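Local coordinates for protein serine acetyltransferase (Entamoeba histolytica, PDB 3Q1X) that binds L-serine and probably transfers an acetyl group to its hydroxyl, a step of cysteine biosynthesis, at residues A[7-12]-A[63-68]. Sequence-based numbering, arbitrary orientation.
Sequences SIAHQL and SELTKL
L65 meets helix 2-18 through one methyl, CD2, which reaches I8 and A9 together. Its CG lies anti to the backbone N (chi1 -175°), and this extends the isobutyl group from helix 59-79 across to the neighbouring helix. L65 CD2 comes within 4.0 Å of I8 CG2, the gamma methyl of the isoleucine. The two side chains pass at a slant, touching branch to branch, while the longer arm of I8 turns elsewhere: CG1 stands anti to the carbonyl carbon (chi1 -65°) and carries CD1 away from L65. Beside I8, the same leucine methyl rests against the backbone of A9, with L65 CD2 4.1 Å from A9 N, and lies 4.2 Å from A9 CB. A9 has only a CB to offer, consistent with the helices' near approach, its CA 7.2 Å from the CA of L65. L12, one turn on from I8, also directs its CB toward helix 59-79, but L12 CD1 stops 4.6 Å from L65 CD2. All three touching residues are buried; their side chains meet through carbon alone, and lightly, with 109 Å² buried. L65 also packs on I5 of helix 2-18 and on L93 and L96 of helix 82-113, so a third helix closes over the same leucine. This is buried helix-to-helix packing in the N-terminal alpha-helical part of serine acetyltransferase, away from the left-handed beta-helix built by the hexapeptide repeats.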
loop_
_atom_site.group_PDB
_atom_site.type_symbol
_atom_site.label_atom_id
_atom_site.label_comp_id
_atom_site.label_asym_id
_atom_site.label_seq_id
_atom_site.Cartn_x
_atom_site.Cartn_y
_atom_site.Cartn_z
ATOM N N SER A 7 -6.992 -4.512 -36.391
ATOM C CA SER A 7 -8.098 -3.570 -36.608
ATOM C C SER A 7 -8.312 -2.669 -35.403
ATOM O O SER A 7 -8.567 -1.475 -35.554
ATOM C CB SER A 7 -9.402 -4.297 -36.952
ATOM O OG SER A 7 -10.035 -4.839 -35.795
ATOM N N ILE A 8 -8.208 -3.259 -34.213
ATOM C CA ILE A 8 -8.369 -2.505 -32.973
ATOM C C ILE A 8 -7.191 -1.545 -32.770
ATOM O O ILE A 8 -7.394 -0.394 -32.394
ATOM C CB ILE A 8 -8.602 -3.438 -31.740
ATOM C CG1 ILE A 8 -9.933 -4.209 -31.873
ATOM C CG2 ILE A 8 -8.554 -2.664 -30.419
ATOM C CD1 ILE A 8 -11.196 -3.348 -31.976
ATOM N N ALA A 9 -5.968 -2.004 -33.039
ATOM C CA ALA A 9 -4.785 -1.141 -32.940
ATOM C C ALA A 9 -4.828 0.005 -33.944
ATOM O O ALA A 9 -4.359 1.105 -33.657
ATOM C CB ALA A 9 -3.510 -1.944 -33.123
ATOM N N HIS A 10 -5.385 -0.265 -35.125
ATOM C CA HIS A 10 -5.592 0.781 -36.120
ATOM C C HIS A 10 -6.537 1.874 -35.603
ATOM O O HIS A 10 -6.231 3.059 -35.738
ATOM C CB HIS A 10 -6.103 0.210 -37.444
ATOM C CG HIS A 10 -6.408 1.264 -38.464
ATOM N ND1 HIS A 10 -5.423 1.973 -39.117
ATOM C CD2 HIS A 10 -7.586 1.753 -38.919
ATOM C CE1 HIS A 10 -5.981 2.844 -39.939
ATOM N NE2 HIS A 10 -7.293 2.731 -39.838
ATOM N N GLN A 11 -7.671 1.470 -35.023
ATOM C CA GLN A 11 -8.656 2.408 -34.468
ATOM C C GLN A 11 -8.068 3.242 -33.323
ATOM O O GLN A 11 -8.186 4.467 -33.326
ATOM C CB GLN A 11 -9.941 1.690 -34.023
ATOM C CG GLN A 11 -10.941 2.621 -33.329
ATOM C CD GLN A 11 -12.335 2.034 -33.172
ATOM O OE1 GLN A 11 -12.547 0.830 -33.327
ATOM N NE2 GLN A 11 -13.295 2.893 -32.833
ATOM N N LEU A 12 -7.428 2.568 -32.369
ATOM C CA LEU A 12 -6.743 3.228 -31.251
ATOM C C LEU A 12 -5.668 4.212 -31.731
ATOM O O LEU A 12 -5.506 5.299 -31.163
ATOM C CB LEU A 12 -6.135 2.183 -30.309
ATOM C CG LEU A 12 -7.079 1.353 -29.429
ATOM C CD1 LEU A 12 -6.312 0.228 -28.736
ATOM C CD2 LEU A 12 -7.821 2.199 -28.398
ATOM N N SER A 63 1.908 -4.160 -31.688
ATOM C CA SER A 63 2.906 -4.989 -31.008
ATOM C C SER A 63 2.641 -5.106 -29.502
ATOM O O SER A 63 2.598 -6.213 -28.961
ATOM C CB SER A 63 4.316 -4.442 -31.269
ATOM O OG SER A 63 5.314 -5.305 -30.743
ATOM N N GLU A 64 2.443 -3.971 -28.835
ATOM C CA GLU A 64 2.141 -3.977 -27.398
ATOM C C GLU A 64 0.790 -4.614 -27.096
ATOM O O GLU A 64 0.644 -5.355 -26.115
ATOM C CB GLU A 64 2.199 -2.560 -26.816
ATOM C CG GLU A 64 3.537 -1.834 -27.014
ATOM C CD GLU A 64 4.715 -2.454 -26.263
ATOM O OE1 GLU A 64 4.519 -3.293 -25.354
ATOM O OE2 GLU A 64 5.860 -2.083 -26.591
ATOM N N LEU A 65 -0.191 -4.344 -27.955
ATOM C CA LEU A 65 -1.522 -4.911 -27.777
ATOM C C LEU A 65 -1.482 -6.440 -27.859
ATOM O O LEU A 65 -2.170 -7.125 -27.093
ATOM C CB LEU A 65 -2.509 -4.319 -28.792
ATOM C CG LEU A 65 -3.973 -4.726 -28.652
ATOM C CD1 LEU A 65 -4.480 -4.491 -27.235
ATOM C CD2 LEU A 65 -4.838 -3.986 -29.666
ATOM N N THR A 66 -0.668 -6.960 -28.781
ATOM C CA THR A 66 -0.443 -8.401 -28.939
ATOM C C THR A 66 0.183 -9.008 -27.682
ATOM O O THR A 66 -0.254 -10.066 -27.219
ATOM C CB THR A 66 0.451 -8.688 -30.179
ATOM O OG1 THR A 66 -0.195 -8.164 -31.346
ATOM C CG2 THR A 66 0.690 -10.198 -30.373
ATOM N N LYS A 67 1.202 -8.342 -27.139
ATOM C CA LYS A 67 1.853 -8.816 -25.917
ATOM C C LYS A 67 0.860 -8.894 -24.766
ATOM O O LYS A 67 0.839 -9.885 -24.031
ATOM C CB LYS A 67 3.043 -7.935 -25.531
ATOM C CG LYS A 67 4.233 -8.049 -26.461
ATOM C CD LYS A 67 5.501 -7.573 -25.756
ATOM C CE LYS A 67 6.418 -6.781 -26.682
ATOM N NZ LYS A 67 6.975 -7.595 -27.795
ATOM N N LEU A 68 0.036 -7.857 -24.626
ATOM C CA LEU A 68 -1.032 -7.835 -23.617
ATOM C C LEU A 68 -2.072 -8.934 -23.830
ATOM O O LEU A 68 -2.431 -9.642 -22.889
ATOM C CB LEU A 68 -1.728 -6.472 -23.570
ATOM C CG LEU A 68 -2.777 -6.295 -22.459
ATOM C CD1 LEU A 68 -2.172 -6.367 -21.053
ATOM C CD2 LEU A 68 -3.550 -5.017 -22.650
#